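Local coordinates for protein toll (PDB 4LXR), which serves as the fly's receptor for the cleaved cytokine spaetzle C-106, switching on Toll signalling in antifungal immunity and in dorsal-ventral patterning of the embryo, at residues Asn265-Asn276 against Asn290-Ala301. Sequence-based numbering, arbitrary orientation.
With NAG (2-acetamido-2-deoxy-beta-D-glucopyranose), chain D.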
ATOM      1  N   ASN A 265      17.888  31.650 -23.363  1.00 26.17           N
ATOM      2  CA  ASN A 265      17.767  30.212 -23.520  1.00 33.54           C
ATOM      3  C   ASN A 265      16.354  29.828 -23.959  1.00 40.50           C
ATOM      4  O   ASN A 265      15.548  29.337 -23.150  1.00 32.98           O
ATOM      5  CB  ASN A 265      18.120  29.520 -22.207  1.00 33.59           C
ATOM      6  CG  ASN A 265      19.336  30.125 -21.546  1.00 37.07           C
ATOM      7  OD1 ASN A 265      19.216  30.934 -20.632  1.00 39.27           O
ATOM      8  ND2 ASN A 265      20.522  29.750 -22.022  1.00 34.24           N
ATOM      9  N   LYS A 266      16.071  30.053 -25.241  1.00 31.94           N
ATOM     10  CA  LYS A 266      14.723  29.923 -25.807  1.00 30.40           C
ATOM     11  C   LYS A 266      14.426  28.540 -26.394  1.00 33.27           C
ATOM     12  O   LYS A 266      13.482  28.368 -27.168  1.00 31.65           O
ATOM     13  CB  LYS A 266      14.514  30.987 -26.894  1.00 32.48           C
ATOM     14  CG  LYS A 266      14.348  32.391 -26.346  1.00 38.19           C
ATOM     15  CD  LYS A 266      13.215  32.437 -25.310  1.00 38.11           C
ATOM     16  CE  LYS A 266      12.885  33.878 -24.945  1.00 44.97           C
ATOM     17  NZ  LYS A 266      12.149  33.948 -23.662  1.00 52.25           N
ATOM     18  N   HIS A 267      15.245  27.563 -26.044  1.00 33.46           N
ATOM     19  CA  HIS A 267      15.004  26.199 -26.456  1.00 34.30           C
ATOM     20  C   HIS A 267      14.811  25.317 -25.240  1.00 30.01           C
ATOM     21  O   HIS A 267      14.785  24.092 -25.357  1.00 32.10           O
ATOM     22  CB  HIS A 267      16.151  25.694 -27.338  1.00 33.97           C
ATOM     23  CG  HIS A 267      16.157  26.318 -28.695  1.00 37.34           C
ATOM     24  ND1 HIS A 267      15.162  26.078 -29.617  1.00 35.90           N
ATOM     25  CD2 HIS A 267      17.000  27.207 -29.272  1.00 26.20           C
ATOM     26  CE1 HIS A 267      15.402  26.775 -30.714  1.00 38.31           C
ATOM     27  NE2 HIS A 267      16.511  27.469 -30.530  1.00 38.44           N
ATOM     28  N   LEU A 268      14.686  25.951 -24.075  1.00 22.00           N
ATOM     29  CA  LEU A 268      14.503  25.214 -22.822  1.00 32.08           C
ATOM     30  C   LEU A 268      13.314  24.275 -22.935  1.00 32.53           C
ATOM     31  O   LEU A 268      12.243  24.660 -23.404  1.00 23.61           O
ATOM     32  CB  LEU A 268      14.277  26.156 -21.637  1.00 29.96           C
ATOM     33  CG  LEU A 268      15.477  26.830 -20.973  1.00 33.61           C
ATOM     34  CD1 LEU A 268      15.007  27.751 -19.847  1.00 30.46           C
ATOM     35  CD2 LEU A 268      16.444  25.780 -20.451  1.00 38.80           C
ATOM     36  N   ASN A 269      13.526  23.037 -22.522  1.00 26.48           N
ATOM     37  CA  ASN A 269      12.481  22.037 -22.506  1.00 21.26           C
ATOM     38  C   ASN A 269      12.136  21.598 -21.072  1.00 25.61           C
ATOM     39  O   ASN A 269      11.005  21.223 -20.784  1.00 22.70           O
ATOM     40  CB  ASN A 269      12.907  20.832 -23.370  1.00 27.57           C
ATOM     41  CG  ASN A 269      11.919  19.688 -23.302  1.00 38.14           C
ATOM     42  OD1 ASN A 269      12.169  18.686 -22.631  1.00 45.99           O
ATOM     43  ND2 ASN A 269      10.778  19.836 -23.982  1.00 38.10           N
ATOM     44  N   GLU A 270      13.118  21.649 -20.178  1.00 24.33           N
ATOM     45  CA  GLU A 270      12.919  21.209 -18.798  1.00 28.27           C
ATOM     46  C   GLU A 270      13.849  21.983 -17.877  1.00 26.40           C
ATOM     47  O   GLU A 270      15.043  22.108 -18.163  1.00 32.50           O
ATOM     48  CB  GLU A 270      13.159  19.688 -18.644  1.00 16.26           C
ATOM     49  CG  GLU A 270      13.273  19.205 -17.177  1.00 22.68           C
ATOM     50  CD  GLU A 270      12.946  17.712 -16.973  1.00 32.70           C
ATOM     51  OE1 GLU A 270      12.831  17.276 -15.803  1.00 37.49           O
ATOM     52  OE2 GLU A 270      12.795  16.973 -17.969  1.00 34.82           O
ATOM     53  N   VAL A 271      13.295  22.532 -16.797  1.00 21.57           N
ATOM     54  CA  VAL A 271      14.102  23.135 -15.732  1.00 19.71           C
ATOM     55  C   VAL A 271      13.748  22.494 -14.388  1.00 23.92           C
ATOM     56  O   VAL A 271      12.564  22.303 -14.079  1.00 21.16           O
ATOM     57  CB  VAL A 271      13.927  24.679 -15.658  1.00 24.35           C
ATOM     58  CG1 VAL A 271      14.749  25.248 -14.512  1.00 17.43           C
ATOM     59  CG2 VAL A 271      14.334  25.343 -16.997  1.00 24.75           C
ATOM     60  N   ARG A 272      14.779  22.142 -13.618  1.00 22.54           N
ATOM     61  CA  ARG A 272      14.634  21.600 -12.270  1.00 20.86           C
ATOM     62  C   ARG A 272      15.277  22.524 -11.245  1.00 26.19           C
ATOM     63  O   ARG A 272      16.482  22.813 -11.319  1.00 29.57           O
ATOM     64  CB  ARG A 272      15.291  20.226 -12.173  1.00 17.16           C
ATOM     65  CG  ARG A 272      14.584  19.122 -12.923  1.00 20.54           C
ATOM     66  CD  ARG A 272      15.500  17.906 -13.057  1.00 21.83           C
ATOM     67  NE  ARG A 272      14.913  16.881 -13.916  1.00 25.85           N
ATOM     68  CZ  ARG A 272      15.348  15.628 -13.976  1.00 31.74           C
ATOM     69  NH1 ARG A 272      16.371  15.254 -13.214  1.00 41.77           N
ATOM     70  NH2 ARG A 272      14.765  14.760 -14.795  1.00 22.81           N
ATOM     71  N   LEU A 273      14.472  23.009 -10.304  1.00 25.14           N
ATOM     72  CA  LEU A 273      15.000  23.666  -9.123  1.00 23.07           C
ATOM     73  C   LEU A 273      14.352  23.007  -7.907  1.00 23.13           C
ATOM     74  O   LEU A 273      13.400  23.538  -7.334  1.00 23.70           O
ATOM     75  CB  LEU A 273      14.756  25.188  -9.139  1.00 21.08           C
ATOM     76  CG  LEU A 273      15.684  25.970  -8.191  1.00 28.98           C
ATOM     77  CD1 LEU A 273      15.973  27.374  -8.682  1.00 27.11           C
ATOM     78  CD2 LEU A 273      15.164  26.028  -6.765  1.00 38.24           C
ATOM     79  N   MET A 274      14.890  21.856  -7.522  1.00 20.20           N
ATOM     80  CA  MET A 274      14.326  21.028  -6.459  1.00 17.32           C
ATOM     81  C   MET A 274      15.210  21.070  -5.223  1.00 25.90           C
ATOM     82  O   MET A 274      16.422  21.188  -5.337  1.00 25.41           O
ATOM     83  CB  MET A 274      14.202  19.586  -6.966  1.00 18.66           C
ATOM     84  CG  MET A 274      13.394  19.467  -8.269  1.00 14.23           C
ATOM     85  SD  MET A 274      13.707  17.930  -9.128  1.00 21.17           S
ATOM     86  CE  MET A 274      13.047  16.759  -7.924  1.00 13.79           C
ATOM     87  N   ASN A 275      14.605  20.971  -4.042  1.00 25.93           N
ATOM     88  CA  ASN A 275      15.367  20.840  -2.804  1.00 19.54           C
ATOM     89  C   ASN A 275      16.418  21.925  -2.608  1.00 27.50           C
ATOM     90  O   ASN A 275      17.562  21.659  -2.233  1.00 21.91           O
ATOM     91  CB  ASN A 275      16.003  19.460  -2.712  1.00 17.85           C
ATOM     92  CG  ASN A 275      14.973  18.371  -2.677  1.00 26.09           C
ATOM     93  OD1 ASN A 275      14.083  18.373  -1.810  1.00 30.59           O
ATOM     94  ND2 ASN A 275      15.058  17.440  -3.627  1.00 16.82           N
ATOM     95  N   ASN A 276      16.025  23.156  -2.879  1.00 17.07           N
ATOM     96  CA  ASN A 276      16.847  24.270  -2.492  1.00 19.52           C
ATOM     97  C   ASN A 276      17.042  24.156  -0.968  1.00 31.04           C
ATOM     98  O   ASN A 276      16.115  23.792  -0.241  1.00 26.23           O
ATOM     99  CB  ASN A 276      16.140  25.555  -2.893  1.00 24.28           C
ATOM    100  CG  ASN A 276      17.059  26.756  -2.899  1.00 32.65           C
ATOM    101  OD1 ASN A 276      17.929  26.884  -3.762  1.00 29.28           O
ATOM    102  ND2 ASN A 276      16.851  27.658  -1.954  1.00 30.01           N
ATOM    103  N   ASN A 290       7.405  33.102 -22.082  1.00 32.58           N
ATOM    104  CA  ASN A 290       7.844  33.249 -23.470  1.00 41.80           C
ATOM    105  C   ASN A 290       8.811  32.166 -23.935  1.00 44.33           C
ATOM    106  O   ASN A 290       9.731  32.435 -24.698  1.00 47.22           O
ATOM    107  CB  ASN A 290       8.458  34.633 -23.689  1.00 42.27           C
ATOM    108  CG  ASN A 290       7.474  35.753 -23.402  1.00 41.99           C
ATOM    109  OD1 ASN A 290       7.648  36.527 -22.463  1.00 44.04           O
ATOM    110  ND2 ASN A 290       6.433  35.842 -24.216  1.00 38.74           N
ATOM    111  N   GLN A 291       8.584  30.944 -23.467  1.00 36.33           N
ATOM    112  CA  GLN A 291       9.397  29.789 -23.827  1.00 31.58           C
ATOM    113  C   GLN A 291       8.602  28.853 -24.728  1.00 29.52           C
ATOM    114  O   GLN A 291       7.699  28.155 -24.259  1.00 33.66           O
ATOM    115  CB  GLN A 291       9.822  29.054 -22.550  1.00 24.69           C
ATOM    116  CG  GLN A 291      10.822  29.838 -21.720  1.00 36.16           C
ATOM    117  CD  GLN A 291      12.222  29.792 -22.320  1.00 36.13           C
ATOM    118  OE1 GLN A 291      12.471  29.069 -23.288  1.00 36.39           O
ATOM    119  NE2 GLN A 291      13.140  30.555 -21.741  1.00 31.11           N
ATOM    120  N   PRO A 292       8.923  28.835 -26.030  1.00 33.70           N
ATOM    121  CA  PRO A 292       8.052  28.091 -26.951  1.00 32.40           C
ATOM    122  C   PRO A 292       8.180  26.562 -26.837  1.00 33.43           C
ATOM    123  O   PRO A 292       7.279  25.856 -27.273  1.00 31.72           O
ATOM    124  CB  PRO A 292       8.490  28.596 -28.340  1.00 35.21           C
ATOM    125  CG  PRO A 292       9.913  29.054 -28.156  1.00 35.43           C
ATOM    126  CD  PRO A 292       9.995  29.571 -26.732  1.00 35.24           C
ATOM    127  N   GLU A 293       9.253  26.056 -26.234  1.00 33.27           N
ATOM    128  CA  GLU A 293       9.472  24.605 -26.200  1.00 31.17           C
ATOM    129  C   GLU A 293       9.495  24.030 -24.774  1.00 28.39           C
ATOM    130  O   GLU A 293       9.816  22.860 -24.576  1.00 28.86           O
ATOM    131  CB  GLU A 293      10.770  24.246 -26.945  1.00 24.29           C
ATOM    132  CG  GLU A 293      10.705  24.453 -28.469  1.00 34.18           C
ATOM    133  CD  GLU A 293      12.093  24.530 -29.129  1.00 45.01           C
ATOM    134  OE1 GLU A 293      13.112  24.342 -28.433  1.00 45.66           O
ATOM    135  OE2 GLU A 293      12.169  24.777 -30.350  1.00 54.86           O
ATOM    136  N   LEU A 294       9.181  24.858 -23.784  1.00 22.79           N
ATOM    137  CA  LEU A 294       9.241  24.418 -22.389  1.00 28.26           C
ATOM    138  C   LEU A 294       8.093  23.460 -22.044  1.00 29.82           C
ATOM    139  O   LEU A 294       6.933  23.799 -22.252  1.00 28.80           O
ATOM    140  CB  LEU A 294       9.209  25.629 -21.469  1.00 23.14           C
ATOM    141  CG  LEU A 294       9.277  25.390 -19.961  1.00 22.30           C
ATOM    142  CD1 LEU A 294      10.559  24.621 -19.556  1.00 22.43           C
ATOM    143  CD2 LEU A 294       9.220  26.742 -19.276  1.00 23.75           C
ATOM    144  N   GLN A 295       8.422  22.271 -21.539  1.00 24.10           N
ATOM    145  CA  GLN A 295       7.412  21.267 -21.215  1.00 25.69           C
ATOM    146  C   GLN A 295       7.352  20.868 -19.743  1.00 27.61           C
ATOM    147  O   GLN A 295       6.283  20.538 -19.241  1.00 27.61           O
ATOM    148  CB  GLN A 295       7.601  19.999 -22.045  1.00 21.52           C
ATOM    149  CG  GLN A 295       7.403  20.175 -23.528  1.00 32.76           C
ATOM    150  CD  GLN A 295       7.601  18.877 -24.284  1.00 32.00           C
ATOM    151  OE1 GLN A 295       8.657  18.253 -24.190  1.00 33.71           O
ATOM    152  NE2 GLN A 295       6.583  18.458 -25.029  1.00 34.35           N
ATOM    153  N   ILE A 296       8.493  20.859 -19.061  1.00 28.96           N
ATOM    154  CA  ILE A 296       8.558  20.282 -17.716  1.00 25.53           C
ATOM    155  C   ILE A 296       9.189  21.219 -16.691  1.00 31.65           C
ATOM    156  O   ILE A 296      10.276  21.782 -16.922  1.00 30.81           O
ATOM    157  CB  ILE A 296       9.373  18.979 -17.722  1.00 26.85           C
ATOM    158  CG1 ILE A 296       8.690  17.938 -18.610  1.00 33.14           C
ATOM    159  CG2 ILE A 296       9.563  18.454 -16.280  1.00 18.82           C
ATOM    160  CD1 ILE A 296       9.579  16.777 -18.970  1.00 41.89           C
ATOM    161  N   LEU A 297       8.512  21.390 -15.563  1.00 24.94           N
ATOM    162  CA  LEU A 297       9.071  22.158 -14.459  1.00 16.84           C
ATOM    163  C   LEU A 297       8.983  21.393 -13.151  1.00 25.19           C
ATOM    164  O   LEU A 297       7.949  20.809 -12.847  1.00 26.16           O
ATOM    165  CB  LEU A 297       8.381  23.507 -14.342  1.00 19.30           C
ATOM    166  CG  LEU A 297       8.660  24.406 -15.552  1.00 29.22           C
ATOM    167  CD1 LEU A 297       7.677  25.521 -15.626  1.00 36.04           C
ATOM    168  CD2 LEU A 297      10.076  24.973 -15.507  1.00 23.62           C
ATOM    169  N   ARG A 298      10.088  21.378 -12.404  1.00 21.60           N
ATOM    170  CA  ARG A 298      10.135  20.797 -11.067  1.00 22.73           C
ATOM    171  C   ARG A 298      10.679  21.856 -10.145  1.00 25.19           C
ATOM    172  O   ARG A 298      11.838  22.253 -10.261  1.00 26.17           O
ATOM    173  CB  ARG A 298      11.067  19.581 -10.998  1.00 19.39           C
ATOM    174  CG  ARG A 298      10.943  18.590 -12.137  1.00 20.05           C
ATOM    175  CD  ARG A 298       9.574  17.926 -12.191  1.00 21.34           C
ATOM    176  NE  ARG A 298       9.590  16.834 -13.165  1.00 29.00           N
ATOM    177  CZ  ARG A 298       8.514  16.154 -13.548  1.00 30.12           C
ATOM    178  NH1 ARG A 298       7.315  16.441 -13.040  1.00 35.45           N
ATOM    179  NH2 ARG A 298       8.641  15.186 -14.436  1.00 26.94           N
ATOM    180  N   LEU A 299       9.848  22.299  -9.213  1.00 21.72           N
ATOM    181  CA  LEU A 299      10.160  23.458  -8.398  1.00 23.23           C
ATOM    182  C   LEU A 299       9.788  23.149  -6.958  1.00 24.70           C
ATOM    183  O   LEU A 299       8.609  22.966  -6.621  1.00 27.21           O
ATOM    184  CB  LEU A 299       9.385  24.677  -8.914  1.00 23.60           C
ATOM    185  CG  LEU A 299       9.560  25.022 -10.407  1.00 30.11           C
ATOM    186  CD1 LEU A 299       8.504  26.035 -10.863  1.00 26.48           C
ATOM    187  CD2 LEU A 299      10.994  25.548 -10.706  1.00 24.48           C
ATOM    188  N   ARG A 300      10.806  23.069  -6.114  1.00 24.83           N
ATOM    189  CA  ARG A 300      10.614  22.793  -4.700  1.00 25.03           C
ATOM    190  C   ARG A 300      11.714  23.523  -3.952  1.00 26.17           C
ATOM    191  O   ARG A 300      12.892  23.146  -4.023  1.00 29.85           O
ATOM    192  CB  ARG A 300      10.691  21.285  -4.433  1.00 20.30           C
ATOM    193  CG  ARG A 300      10.585  20.967  -2.945  1.00 31.35           C
ATOM    194  CD  ARG A 300      11.313  19.710  -2.553  1.00 30.03           C
ATOM    195  NE  ARG A 300      11.046  19.370  -1.158  1.00 34.71           N
ATOM    196  CZ  ARG A 300      10.640  18.171  -0.759  1.00 27.76           C
ATOM    197  NH1 ARG A 300      10.471  17.210  -1.654  1.00 28.25           N
ATOM    198  NH2 ARG A 300      10.403  17.930   0.523  1.00 24.05           N
ATOM    199  N   ALA A 301      11.339  24.580  -3.246  1.00 24.86           N
ATOM    200  CA  ALA A 301      12.321  25.462  -2.633  1.00 27.66           C
ATOM    201  C   ALA A 301      11.719  26.321  -1.510  1.00 32.13           C
ATOM    202  O   ALA A 301      12.205  27.423  -1.236  1.00 34.47           O
ATOM    203  CB  ALA A 301      12.939  26.341  -3.702  1.00 19.76           C
TER
HETATM  204  C1  NAG D   1       3.507  14.373 -17.484  1.00 24.08           C
HETATM  205  C2  NAG D   1       4.363  13.099 -17.373  1.00 27.81           C
HETATM  206  C3  NAG D   1       3.689  11.940 -18.101  1.00 30.42           C
HETATM  207  C4  NAG D   1       2.241  11.773 -17.654  1.00 31.31           C
HETATM  208  C5  NAG D   1       1.494  13.102 -17.762  1.00 24.32           C
HETATM  209  C6  NAG D   1       0.071  13.043 -17.239  1.00 22.74           C
HETATM  210  C7  NAG D   1       6.781  13.414 -17.102  1.00 35.81           C
HETATM  211  C8  NAG D   1       8.095  13.599 -17.806  1.00 26.28           C
HETATM  212  N2  NAG D   1       5.707  13.303 -17.888  1.00 32.13           N
HETATM  213  O3  NAG D   1       4.422  10.746 -17.850  1.00 31.36           O
HETATM  214  O4  NAG D   1       1.607  10.827 -18.507  1.00 32.79           O
HETATM  215  O5  NAG D   1       2.179  14.101 -16.998  1.00 24.11           O
HETATM  216  O6  NAG D   1       0.004  12.536 -15.911  1.00 21.73           O
HETATM  217  O7  NAG D   1       6.695  13.376 -15.877  1.00 37.36           O
HETATM  218  O   HOH W   1      13.760  22.413 -26.906  1.00 53.06           O
HETATM  219  O   HOH W   2      11.455  26.927 -24.590  1.00 26.23           O
HETATM  220  O   HOH W   3      11.406  15.400 -14.649  1.00 39.20           O
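Val271 and Leu273 meet Leu297 and Leu299 on the inward face of two parallel strands, 270-273 and 296-299, whose axes run 4.8 Å apart, and Leu273 also touches Ala301 just past the second strand. This is the tight side: Leu297 CD2 comes to 3.9 Å from Val271 CB, and Leu273 CD2 lies 3.8 Å from Ala301 CB. Backbone bonds alternate between the strands, from Ile296 N to Asn269 O through to Arg300 N on Leu273 O.

The other face is polar and wetter. Glu270 lays its carboxylate over Ile296, while Glu270 OE1 lies in the guanidinium plane of Arg272 and takes a salt bridge from NE at 2.8 Å, the nitrogen sitting above the carboxylate plane. Arg298 NE reaches that same oxygen through a water, and its NH2 donates to O7 of an N-acetylglucosamine, with Ile296 CG2 against one guanidinium face.

Ahead of the strands, Asn269 turns CG anti to its own N (chi1 175°), which lets ND2 grip two acceptors: Gln295 OE1 at 2.7 Å, in the amide plane, and Glu293 O, approached nearly end-on. A leucine here would probably leave both oxygens without this donor and the Gln295 amide free to turn. Beside it, His267 ND1 hydrogen-bonds Glu293 OE1 at 2.9 Å; the oxygen lies in the ring plane but is met on its syn side from well out of the carboxylate plane. At the solvent-facing margin Lys266 NZ reaches Asn290 O.

Such stacking of successive turns is the leucine-rich-repeat solenoid of the Toll ectodomain, here repeats 6 and 7. Both spaetzle chains pack near the polar face, one placing Phe60 on Arg272 and the other bonding Asn275 through Asn59. Strand 246-248 continues the parallel array beside 270-273, and Ser321 of strand 319-321 takes Arg298 NH1 beyond 296-299.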